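Local coordinates for putative Lipoprotein (Shewanella oneidensis, PDB 3U24) that is of unknown function but binds zinc and calcium ions and, as a DUF885 member related to zinc metallopeptidases, may be a membrane-attached hydrolase, at residues A136-D139 / D140-S144; I300-R303 / Q304-K308; W400-Q403 / I404-I407; T476-D479 / Y480-V484. All coordinates share one frame; numbering follows the deposited sequence.

Contact 1: residues A136-D139 / D140-S144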
loop_
_atom_site.group_PDB
_atom_site.type_symbol
_atom_site.label_atom_id
_atom_site.label_comp_id
_atom_site.label_asym_id
_atom_site.label_seq_id
_atom_site.Cartn_x
_atom_site.Cartn_y
_atom_site.Cartn_z
ATOM N N ALA A 136 19.038 15.561 -10.227
ATOM C CA ALA A 136 20.365 14.913 -10.114
ATOM C C ALA A 136 21.193 15.213 -11.371
ATOM O O ALA A 136 20.649 15.366 -12.462
ATOM C CB ALA A 136 20.206 13.416 -9.877
ATOM N N PRO A 137 22.523 15.335 -11.228
ATOM C CA PRO A 137 23.336 15.672 -12.394
ATOM C C PRO A 137 23.057 14.767 -13.606
ATOM O O PRO A 137 22.937 13.554 -13.462
ATOM C CB PRO A 137 24.766 15.501 -11.886
ATOM C CG PRO A 137 24.667 15.703 -10.385
ATOM C CD PRO A 137 23.339 15.102 -10.016
ATOM N N LEU A 138 22.908 15.368 -14.779
ATOM C CA LEU A 138 22.389 14.613 -15.925
ATOM C C LEU A 138 23.427 13.628 -16.451
ATOM O O LEU A 138 23.137 12.452 -16.664
ATOM C CB LEU A 138 21.884 15.552 -17.014
ATOM C CG LEU A 138 21.466 14.954 -18.361
ATOM C CD1 LEU A 138 20.198 14.126 -18.219
ATOM C CD2 LEU A 138 21.321 16.102 -19.400
ATOM N N ASP A 139 24.641 14.098 -16.597
ATOM C CA ASP A 139 25.720 13.232 -17.023
ATOM C C ASP A 139 25.887 12.032 -16.064
ATOM O O ASP A 139 26.134 10.949 -16.526
ATOM C CB ASP A 139 27.023 14.020 -17.215
ATOM C CG ASP A 139 26.957 15.034 -18.417
ATOM O OD1 ASP A 139 25.858 15.284 -19.006
ATOM O OD2 ASP A 139 28.028 15.613 -18.777
ATOM N N ASP A 140 25.717 12.201 -14.759
ATOM C CA ASP A 140 25.793 11.051 -13.857
ATOM C C ASP A 140 24.625 10.096 -14.088
ATOM O O ASP A 140 24.820 8.887 -14.161
ATOM C CB ASP A 140 25.776 11.441 -12.371
ATOM C CG ASP A 140 26.958 12.326 -11.960
ATOM O OD1 ASP A 140 27.828 12.626 -12.809
ATOM O OD2 ASP A 140 26.991 12.758 -10.771
ATOM N N ARG A 141 23.414 10.630 -14.194
ATOM C CA ARG A 141 22.274 9.793 -14.533
ATOM C C ARG A 141 22.477 9.014 -15.844
ATOM O O ARG A 141 22.253 7.836 -15.880
ATOM C CB ARG A 141 21.029 10.640 -14.691
ATOM C CG ARG A 141 20.329 11.022 -13.396
ATOM C CD ARG A 141 19.073 11.834 -13.722
ATOM N NE ARG A 141 19.395 13.236 -13.947
ATOM C CZ ARG A 141 18.688 14.086 -14.688
ATOM N NH1 ARG A 141 17.633 13.684 -15.349
ATOM N NH2 ARG A 141 19.068 15.332 -14.790
ATOM N N LEU A 142 22.893 9.688 -16.907
ATOM C CA LEU A 142 23.058 9.035 -18.229
ATOM C C LEU A 142 24.174 7.991 -18.232
ATOM O O LEU A 142 24.066 6.990 -18.906
ATOM C CB LEU A 142 23.298 10.071 -19.331
ATOM C CG LEU A 142 22.074 10.975 -19.503
ATOM C CD1 LEU A 142 22.392 12.118 -20.447
ATOM C CD2 LEU A 142 20.868 10.195 -20.005
ATOM N N ARG A 143 25.239 8.236 -17.485
ATOM C CA ARG A 143 26.306 7.254 -17.374
ATOM C C ARG A 143 25.817 6.033 -16.607
ATOM O O ARG A 143 26.229 4.913 -16.920
ATOM C CB ARG A 143 27.541 7.832 -16.711
ATOM C CG ARG A 143 28.312 8.744 -17.652
ATOM C CD ARG A 143 29.517 9.455 -17.020
ATOM N NE ARG A 143 30.225 10.196 -18.062
ATOM C CZ ARG A 143 30.517 11.501 -18.024
ATOM N NH1 ARG A 143 30.235 12.251 -16.974
ATOM N NH2 ARG A 143 31.134 12.062 -19.048
ATOM N N SER A 144 24.945 6.243 -15.611
ATOM C CA SER A 144 24.333 5.112 -14.912
ATOM C C SER A 144 23.470 4.283 -15.868
ATOM O O SER A 144 23.543 3.038 -15.893
ATOM C CB SER A 144 23.517 5.568 -13.685
ATOM O OG SER A 144 24.409 5.993 -12.658
HETATM O O HOH W 1 30.561 15.358 -17.792
#
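The guanidinium of Arg141 turns back under the start of its own helix and takes hold of the carbonyl oxygen of Ala136 side-on. NH2 reaches Ala136 O at 2.8 Å, almost in line with the carbonyl bond, while NE reaches the same oxygen from above the carbonyl plane; both N-H groups are bent by some 45° from straight, the price of two donors sharing one acceptor. A bend at chi3 (-83°) folds the chain back far enough for this grip. NH1 is held by the backbone oxygen of Ile131; a long, many-donor arginine suits a place where the carbonyls of Ala136 and Ile131 both lie within its reach. Over one face of the guanidinium, toward its rim, lies CD1 of Leu138, 3.8 Å from NH2. The same leucine meets Leu142 one turn on, CG to CD1 at 3.6 Å, and Leu142 continues inward against Leu189 and Val193 of helix 187-195. On another side Asp139 and Arg143 do not pair directly. Arg143 NH1 stands 4.4 Å from Asp139 OD2, which lies well out of the guanidinium plane, and a water joins the two, donating to OD2 at 2.7 Å. Both are also held from outside: Glu202 forms a salt bridge with Arg143 NE, and the amide of Gly197 donates to Asp139 OD1. Pro137 lays CB against Asp140 OD2 (3.7 Å). Its carbonyl receives Arg141 N at 3.1 Å, the opening bond of the helix. This is a helix N-terminus with proline at the N-cap, just downstream of zinc ligand Glu133.

Contact 2: residues I300-R303 / Q304-K308; sequences IAIR and QLIDK
Ile302 and Ile306 lie side by side, one turn apart on the amphipathic helix 298-309, and form the tightly packed half of this contact. CG2 of Ile302 meets CD1 of Ile306 at 3.7 Å. With CG1 beside the backbone N (chi1 -74°), Ile306 also rests its CG1 3.3 Å from Ile302 O, the carbonyl that accepts its own amide. Branched, wholly apolar side chains suit this buried face: both isoleucines touch Met278 of helix 260-289, while Leu305 packs nearby against Thr282 of that helix and Leu463 of helix 459-485.

The more open side is polar and held by weaker bonds. Ile300, at the surface, sends CG2 alongside the amide of Gln304, 3.4 Å from NE2, and both side chains also touch Pro295. A turn further along, Arg303 reaches over to Asp307 in a salt bridge that is long and weak: NE to OD1 is 3.5 Å. The carboxylate meets the edge of the guanidinium, yet the two planes stand 84° apart, so the familiar flat, two-pronged pairing is absent. A bend at chi2 (60°) brings the arginine chain round toward the aspartate, and NH1 has a further weak bond to the backbone of Gln502. With an alanine here instead of Arg303, the Asp307 carboxylate would probably lose its opposite charge, and the bridging water its bond to NH2. That water donates to Asp307 OD2 at 2.5 Å and accepts a weak bond from Arg303 NH2 at 2.8 Å.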
loop_
_atom_site.group_PDB
_atom_site.type_symbol
_atom_site.label_atom_id
_atom_site.label_comp_id
_atom_site.label_asym_id
_atom_site.label_seq_id
_atom_site.Cartn_x
_atom_site.Cartn_y
_atom_site.Cartn_z
ATOM N N ILE A 300 -31.885 -2.634 -0.840
ATOM C CA ILE A 300 -32.297 -1.709 -1.892
ATOM C C ILE A 300 -32.591 -0.355 -1.243
ATOM O O ILE A 300 -32.157 0.682 -1.736
ATOM C CB ILE A 300 -33.559 -2.204 -2.667
ATOM C CG1 ILE A 300 -33.272 -3.493 -3.456
ATOM C CG2 ILE A 300 -34.075 -1.142 -3.630
ATOM C CD1 ILE A 300 -34.430 -3.943 -4.363
ATOM N N ALA A 301 -33.351 -0.369 -0.151
ATOM C CA ALA A 301 -33.596 0.836 0.644
ATOM C C ALA A 301 -32.298 1.560 1.046
ATOM O O ALA A 301 -32.155 2.773 0.850
ATOM C CB ALA A 301 -34.380 0.469 1.888
ATOM N N ILE A 302 -31.357 0.830 1.626
ATOM C CA ILE A 302 -30.076 1.452 2.061
ATOM C C ILE A 302 -29.344 2.072 0.865
ATOM O O ILE A 302 -28.896 3.203 0.945
ATOM C CB ILE A 302 -29.177 0.442 2.764
ATOM C CG1 ILE A 302 -29.792 0.032 4.111
ATOM C CG2 ILE A 302 -27.773 0.979 2.959
ATOM C CD1 ILE A 302 -29.141 -1.205 4.691
ATOM N N ARG A 303 -29.295 1.350 -0.251
ATOM C CA ARG A 303 -28.645 1.801 -1.488
ATOM C C ARG A 303 -29.301 3.073 -2.033
ATOM O O ARG A 303 -28.615 3.977 -2.486
ATOM C CB ARG A 303 -28.641 0.672 -2.547
ATOM C CG ARG A 303 -28.010 1.024 -3.908
ATOM C CD ARG A 303 -26.526 1.437 -3.762
ATOM N NE ARG A 303 -25.866 1.817 -5.032
ATOM C CZ ARG A 303 -25.081 1.032 -5.792
ATOM N NH1 ARG A 303 -24.805 -0.236 -5.467
ATOM N NH2 ARG A 303 -24.560 1.535 -6.911
ATOM N N GLN A 304 -30.615 3.172 -1.913
ATOM C CA GLN A 304 -31.318 4.316 -2.454
ATOM C C GLN A 304 -31.152 5.545 -1.587
ATOM O O GLN A 304 -30.970 6.648 -2.098
ATOM C CB GLN A 304 -32.813 3.984 -2.710
ATOM C CG GLN A 304 -33.013 3.164 -3.989
ATOM C CD GLN A 304 -34.450 2.690 -4.222
ATOM O OE1 GLN A 304 -35.391 3.129 -3.550
ATOM N NE2 GLN A 304 -34.619 1.779 -5.183
ATOM N N LEU A 305 -31.238 5.368 -0.275
ATOM C CA LEU A 305 -30.974 6.470 0.635
ATOM C C LEU A 305 -29.551 6.938 0.444
ATOM O O LEU A 305 -29.304 8.102 0.316
ATOM C CB LEU A 305 -31.204 6.058 2.096
ATOM C CG LEU A 305 -30.978 7.120 3.188
ATOM C CD1 LEU A 305 -31.725 8.416 2.877
ATOM C CD2 LEU A 305 -31.397 6.563 4.527
ATOM N N ILE A 306 -28.605 6.035 0.364
ATOM C CA ILE A 306 -27.208 6.463 0.185
ATOM C C ILE A 306 -27.052 7.245 -1.112
ATOM O O ILE A 306 -26.406 8.294 -1.124
ATOM C CB ILE A 306 -26.237 5.255 0.206
ATOM C CG1 ILE A 306 -26.083 4.730 1.649
ATOM C CG2 ILE A 306 -24.838 5.605 -0.364
ATOM C CD1 ILE A 306 -25.263 3.447 1.727
ATOM N N ASP A 307 -27.650 6.762 -2.209
ATOM C CA ASP A 307 -27.504 7.460 -3.522
ATOM C C ASP A 307 -28.046 8.900 -3.465
ATOM O O ASP A 307 -27.495 9.814 -4.072
ATOM C CB ASP A 307 -28.206 6.700 -4.675
ATOM C CG ASP A 307 -27.469 5.406 -5.100
ATOM O OD1 ASP A 307 -26.233 5.262 -4.791
ATOM O OD2 ASP A 307 -28.165 4.539 -5.731
ATOM N N LYS A 308 -29.122 9.062 -2.722
ATOM C CA LYS A 308 -29.740 10.352 -2.506
ATOM C C LYS A 308 -28.901 11.297 -1.629
ATOM O O LYS A 308 -28.761 12.487 -1.935
ATOM C CB LYS A 308 -31.095 10.126 -1.831
ATOM C CG LYS A 308 -31.855 11.385 -1.388
ATOM C CD LYS A 308 -32.214 12.337 -2.512
ATOM C CE LYS A 308 -33.339 13.269 -2.059
ATOM N NZ LYS A 308 -33.421 14.488 -2.893
HETATM O O HOH W 2 -26.718 3.259 -7.289
#

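Contact 3: residues W400-Q403 / I404-I407; sequences WILQ and ILNI
Four successive i to i+4 backbone bonds run along residues 400 to 407, from Ile404 N to Trp400 O (3.2 Å) through to Ile407 N to Gln403 O (3.0 Å). The apolar side chains touch lightly: Ile401 and Ile404 cross at a slant, their CD1 atoms 4.1 Å apart, and CD1 of Leu402 lies 4.2 Å from CD2 of Leu405. The isoleucines also pack on other helices, Ile401 on Met464 and Trp468 of helix 459-485 and Ile404 on Glu446 of helix 435-451. Buried aliphatic residues fit here because helix 401-409 is packed mainly among helices 319-337, 435-451 and 459-485. It also runs directly into a zinc site: His408, next in the chain, binds the metal with His414 and Glu439, and the sequence HEAIPGH is reminiscent of the HExxH motif of zinc peptidases, with two further residues before the second histidine.

The polar side chains find partners beyond these segments. Buried Asn406 sets its CG beside the backbone N (chi1 -71°), which brings ND2 to 4.0 Å from Leu402 CD1; that nitrogen bonds to Gln326 and OD1 to the hydroxyl of Tyr377, fixing the amide's rotation from both ends. Gln403 is similarly tied, OE1 to Tyr454 OH and NE2 to the carbonyl of His399. Ile407 brings CG1 to 3.4 Å from Gln403 O.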
loop_
_atom_site.group_PDB
_atom_site.type_symbol
_atom_site.label_atom_id
_atom_site.label_comp_id
_atom_site.label_asym_id
_atom_site.label_seq_id
_atom_site.Cartn_x
_atom_site.Cartn_y
_atom_site.Cartn_z
ATOM N N TRP A 400 -20.349 14.127 3.801
ATOM C CA TRP A 400 -19.862 13.300 4.894
ATOM C C TRP A 400 -18.563 12.576 4.628
ATOM O O TRP A 400 -17.656 12.588 5.482
ATOM C CB TRP A 400 -20.925 12.324 5.312
ATOM C CG TRP A 400 -22.214 13.028 5.720
ATOM C CD1 TRP A 400 -22.532 13.535 6.966
ATOM C CD2 TRP A 400 -23.366 13.365 4.877
ATOM N NE1 TRP A 400 -23.779 14.098 6.958
ATOM C CE2 TRP A 400 -24.327 14.026 5.740
ATOM C CE3 TRP A 400 -23.665 13.208 3.551
ATOM C CZ2 TRP A 400 -25.531 14.504 5.269
ATOM C CZ3 TRP A 400 -24.889 13.644 3.090
ATOM C CH2 TRP A 400 -25.801 14.281 3.931
ATOM N N ILE A 401 -18.432 11.955 3.466
ATOM C CA ILE A 401 -17.280 11.107 3.208
ATOM C C ILE A 401 -16.014 11.955 3.105
ATOM O O ILE A 401 -14.956 11.499 3.479
ATOM C CB ILE A 401 -17.460 10.234 1.948
ATOM C CG1 ILE A 401 -18.531 9.145 2.168
ATOM C CG2 ILE A 401 -16.151 9.653 1.446
ATOM C CD1 ILE A 401 -18.295 8.138 3.268
ATOM N N LEU A 402 -16.114 13.178 2.603
ATOM C CA LEU A 402 -14.971 14.067 2.542
ATOM C C LEU A 402 -14.370 14.345 3.946
ATOM O O LEU A 402 -13.178 14.456 4.091
ATOM C CB LEU A 402 -15.358 15.366 1.839
ATOM C CG LEU A 402 -14.224 16.379 1.645
ATOM C CD1 LEU A 402 -13.003 15.714 0.967
ATOM C CD2 LEU A 402 -14.715 17.624 0.904
ATOM N N GLN A 403 -15.224 14.412 4.972
ATOM C CA GLN A 403 -14.783 14.655 6.335
ATOM C C GLN A 403 -14.073 13.391 6.868
ATOM O O GLN A 403 -12.970 13.453 7.402
ATOM C CB GLN A 403 -15.980 15.009 7.208
ATOM C CG GLN A 403 -16.714 16.305 6.850
ATOM C CD GLN A 403 -17.915 16.527 7.780
ATOM O OE1 GLN A 403 -17.733 16.685 8.987
ATOM N NE2 GLN A 403 -19.133 16.509 7.237
ATOM N N ILE A 404 -14.680 12.229 6.635
ATOM C CA ILE A 404 -14.038 10.964 6.953
ATOM C C ILE A 404 -12.699 10.755 6.233
ATOM O O ILE A 404 -11.751 10.257 6.837
ATOM C CB ILE A 404 -14.980 9.789 6.663
ATOM C CG1 ILE A 404 -16.139 9.833 7.632
ATOM C CG2 ILE A 404 -14.262 8.448 6.813
ATOM C CD1 ILE A 404 -17.276 8.997 7.099
ATOM N N LEU A 405 -12.614 11.138 4.963
ATOM C CA LEU A 405 -11.334 11.079 4.235
ATOM C C LEU A 405 -10.239 11.941 4.893
ATOM O O LEU A 405 -9.070 11.542 4.964
ATOM C CB LEU A 405 -11.489 11.535 2.767
ATOM C CG LEU A 405 -10.213 11.607 1.890
ATOM C CD1 LEU A 405 -9.679 10.209 1.585
ATOM C CD2 LEU A 405 -10.426 12.399 0.594
ATOM N N ASN A 406 -10.615 13.128 5.329
ATOM C CA ASN A 406 -9.664 14.037 5.953
ATOM C C ASN A 406 -9.238 13.556 7.362
ATOM O O ASN A 406 -8.116 13.804 7.772
ATOM C CB ASN A 406 -10.230 15.469 5.980
ATOM C CG ASN A 406 -10.272 16.110 4.587
ATOM O OD1 ASN A 406 -9.428 15.813 3.717
ATOM N ND2 ASN A 406 -11.282 17.005 4.367
ATOM N N ILE A 407 -10.115 12.844 8.067
ATOM C CA ILE A 407 -9.742 12.184 9.294
ATOM C C ILE A 407 -8.698 11.109 9.001
ATOM O O ILE A 407 -7.641 11.073 9.664
ATOM C CB ILE A 407 -10.975 11.607 10.009
ATOM C CG1 ILE A 407 -11.844 12.774 10.555
ATOM C CG2 ILE A 407 -10.569 10.617 11.091
ATOM C CD1 ILE A 407 -13.184 12.357 11.151
#

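Contact 4: residues T476-D479 / Y480-V484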
loop_
_atom_site.group_PDB
_atom_site.type_symbol
_atom_site.label_atom_id
_atom_site.label_comp_id
_atom_site.label_asym_id
_atom_site.label_seq_id
_atom_site.Cartn_x
_atom_site.Cartn_y
_atom_site.Cartn_z
ATOM N N THR A 476 -11.405 -7.663 2.657
ATOM C CA THR A 476 -10.893 -8.849 3.312
ATOM C C THR A 476 -11.653 -10.084 2.867
ATOM O O THR A 476 -11.051 -11.088 2.507
ATOM C CB THR A 476 -10.932 -8.704 4.863
ATOM O OG1 THR A 476 -9.957 -7.749 5.231
ATOM C CG2 THR A 476 -10.625 -10.001 5.609
ATOM N N ILE A 477 -12.968 -10.009 2.885
ATOM C CA ILE A 477 -13.809 -11.110 2.383
ATOM C C ILE A 477 -13.427 -11.501 0.943
ATOM O O ILE A 477 -13.256 -12.687 0.608
ATOM C CB ILE A 477 -15.294 -10.742 2.498
ATOM C CG1 ILE A 477 -15.630 -10.534 3.967
ATOM C CG2 ILE A 477 -16.216 -11.820 1.920
ATOM C CD1 ILE A 477 -17.048 -10.102 4.216
ATOM N N LEU A 478 -13.270 -10.503 0.108
ATOM C CA LEU A 478 -12.991 -10.697 -1.292
ATOM C C LEU A 478 -11.630 -11.345 -1.486
ATOM O O LEU A 478 -11.491 -12.373 -2.193
ATOM C CB LEU A 478 -13.026 -9.345 -2.006
ATOM C CG LEU A 478 -12.581 -9.315 -3.477
ATOM C CD1 LEU A 478 -13.768 -9.619 -4.347
ATOM C CD2 LEU A 478 -12.034 -7.961 -3.918
ATOM N N ASP A 479 -10.613 -10.764 -0.850
ATOM C CA ASP A 479 -9.254 -11.247 -1.098
ATOM C C ASP A 479 -9.109 -12.707 -0.654
ATOM O O ASP A 479 -8.576 -13.550 -1.391
ATOM C CB ASP A 479 -8.198 -10.369 -0.448
ATOM C CG ASP A 479 -6.786 -10.690 -0.950
ATOM O OD1 ASP A 479 -6.450 -10.310 -2.112
ATOM O OD2 ASP A 479 -6.003 -11.290 -0.164
ATOM N N TYR A 480 -9.648 -12.997 0.523
ATOM C CA TYR A 480 -9.594 -14.318 1.110
ATOM C C TYR A 480 -10.413 -15.300 0.305
ATOM O O TYR A 480 -9.932 -16.381 -0.034
ATOM C CB TYR A 480 -10.084 -14.265 2.572
ATOM C CG TYR A 480 -9.962 -15.574 3.324
ATOM C CD1 TYR A 480 -8.768 -15.943 3.934
ATOM C CD2 TYR A 480 -11.023 -16.460 3.393
ATOM C CE1 TYR A 480 -8.646 -17.175 4.615
ATOM C CE2 TYR A 480 -10.914 -17.682 4.058
ATOM C CZ TYR A 480 -9.733 -18.032 4.690
ATOM O OH TYR A 480 -9.631 -19.257 5.366
ATOM N N SER A 481 -11.653 -14.932 -0.008
ATOM C CA SER A 481 -12.541 -15.861 -0.703
ATOM C C SER A 481 -12.030 -16.227 -2.091
ATOM O O SER A 481 -12.168 -17.356 -2.500
ATOM C CB SER A 481 -13.971 -15.354 -0.736
ATOM O OG SER A 481 -14.391 -15.069 0.605
ATOM N N ILE A 482 -11.418 -15.282 -2.779
ATOM C CA ILE A 482 -10.858 -15.524 -4.109
ATOM C C ILE A 482 -9.694 -16.522 -4.042
ATOM O O ILE A 482 -9.672 -17.497 -4.754
ATOM C CB ILE A 482 -10.407 -14.185 -4.749
ATOM C CG1 ILE A 482 -11.637 -13.414 -5.218
ATOM C CG2 ILE A 482 -9.455 -14.404 -5.935
ATOM C CD1 ILE A 482 -11.315 -12.009 -5.713
ATOM N N HIS A 483 -8.763 -16.303 -3.132
ATOM C CA HIS A 483 -7.550 -17.097 -3.059
ATOM C C HIS A 483 -7.675 -18.406 -2.306
ATOM O O HIS A 483 -6.914 -19.343 -2.566
ATOM C CB HIS A 483 -6.450 -16.241 -2.486
ATOM C CG HIS A 483 -5.982 -15.228 -3.457
ATOM N ND1 HIS A 483 -5.275 -15.570 -4.546
ATOM C CD2 HIS A 483 -6.235 -13.868 -3.565
ATOM C CE1 HIS A 483 -5.060 -14.482 -5.285
ATOM N NE2 HIS A 483 -5.620 -13.436 -4.673
ATOM N N VAL A 484 -8.660 -18.487 -1.408
ATOM C CA VAL A 484 -8.810 -19.626 -0.533
ATOM C C VAL A 484 -10.093 -20.393 -0.812
ATOM O O VAL A 484 -10.127 -21.611 -0.619
ATOM C CB VAL A 484 -8.739 -19.226 0.983
ATOM C CG1 VAL A 484 -8.875 -20.469 1.893
ATOM C CG2 VAL A 484 -7.410 -18.535 1.257
#
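Asp479 and His483 lie one turn apart near the C-terminal end of the long helix 459-485, in a buried part of it, their side chains crossing with the carboxylate and ring planes 52° apart. From CB, beside the amide of the next residue, the Asp479 chain swings CG opposite its own amide nitrogen (chi1 -168°). CG comes 4.2 Å from CD2 of His483, and OD1 comes nearer that carbon, at 3.8 Å. OD2 accepts from the hydroxyl of Tyr246 and the amide of Val519. An aspartate suits this place because its short chain offers a buried acceptor to both donors. Were a leucine to stand here in place of Asp479, the Tyr246 hydroxyl and the Val519 amide would probably be left without their shared acceptor, in an interior where replacements are hard to find.

The imidazole meets the helix at its edge, with CD2 3.2 Å from Asp479 O. Both of its nitrogens are engaged elsewhere, ND1 with the amide of Ile241 and NE2 with the carbonyls of Ala514 and Ser517; a histidine can thus knit separate parts of the chain together.

Along another side of the helix, Leu478 and Ile482 point the same way, CD1 to CD1 at 3.7 Å, and both press on Ala514 of helix 504-516. Ser481 is a short polar side chain that, when buried, can bond to a carbonyl of its own helix, its hydroxyl set beside the backbone N (chi1 -54°). Ile477 O accepts twice, from Ser481 N at 2.8 Å and, on the opposite face of its carbonyl plane, from Ser481 OG at 2.6 Å.

Overall arrangement
All four contacts are local ones along helices of one largely helical chain, contact 1 at a helix start, and none touches another. Contacts 2 and 3 are the nearest pair, with centres 19 Å apart and nearest atoms about 6 Å apart; contact 4 lies 26 Å and 27 Å from them, centre to centre. Helix 459-485, which carries contact 4, also packs on both, so it links the three. Contact 1 is remote, its centre 56 Å from that of contact 2, across the chain's centre. The helix of contact 3 carries on into the zinc site of His408, His414 and Glu439. Other metals lie near: the Ala136 side chain is about 6 Å from a zinc ion, that of Arg303 about 7 Å from a calcium ion.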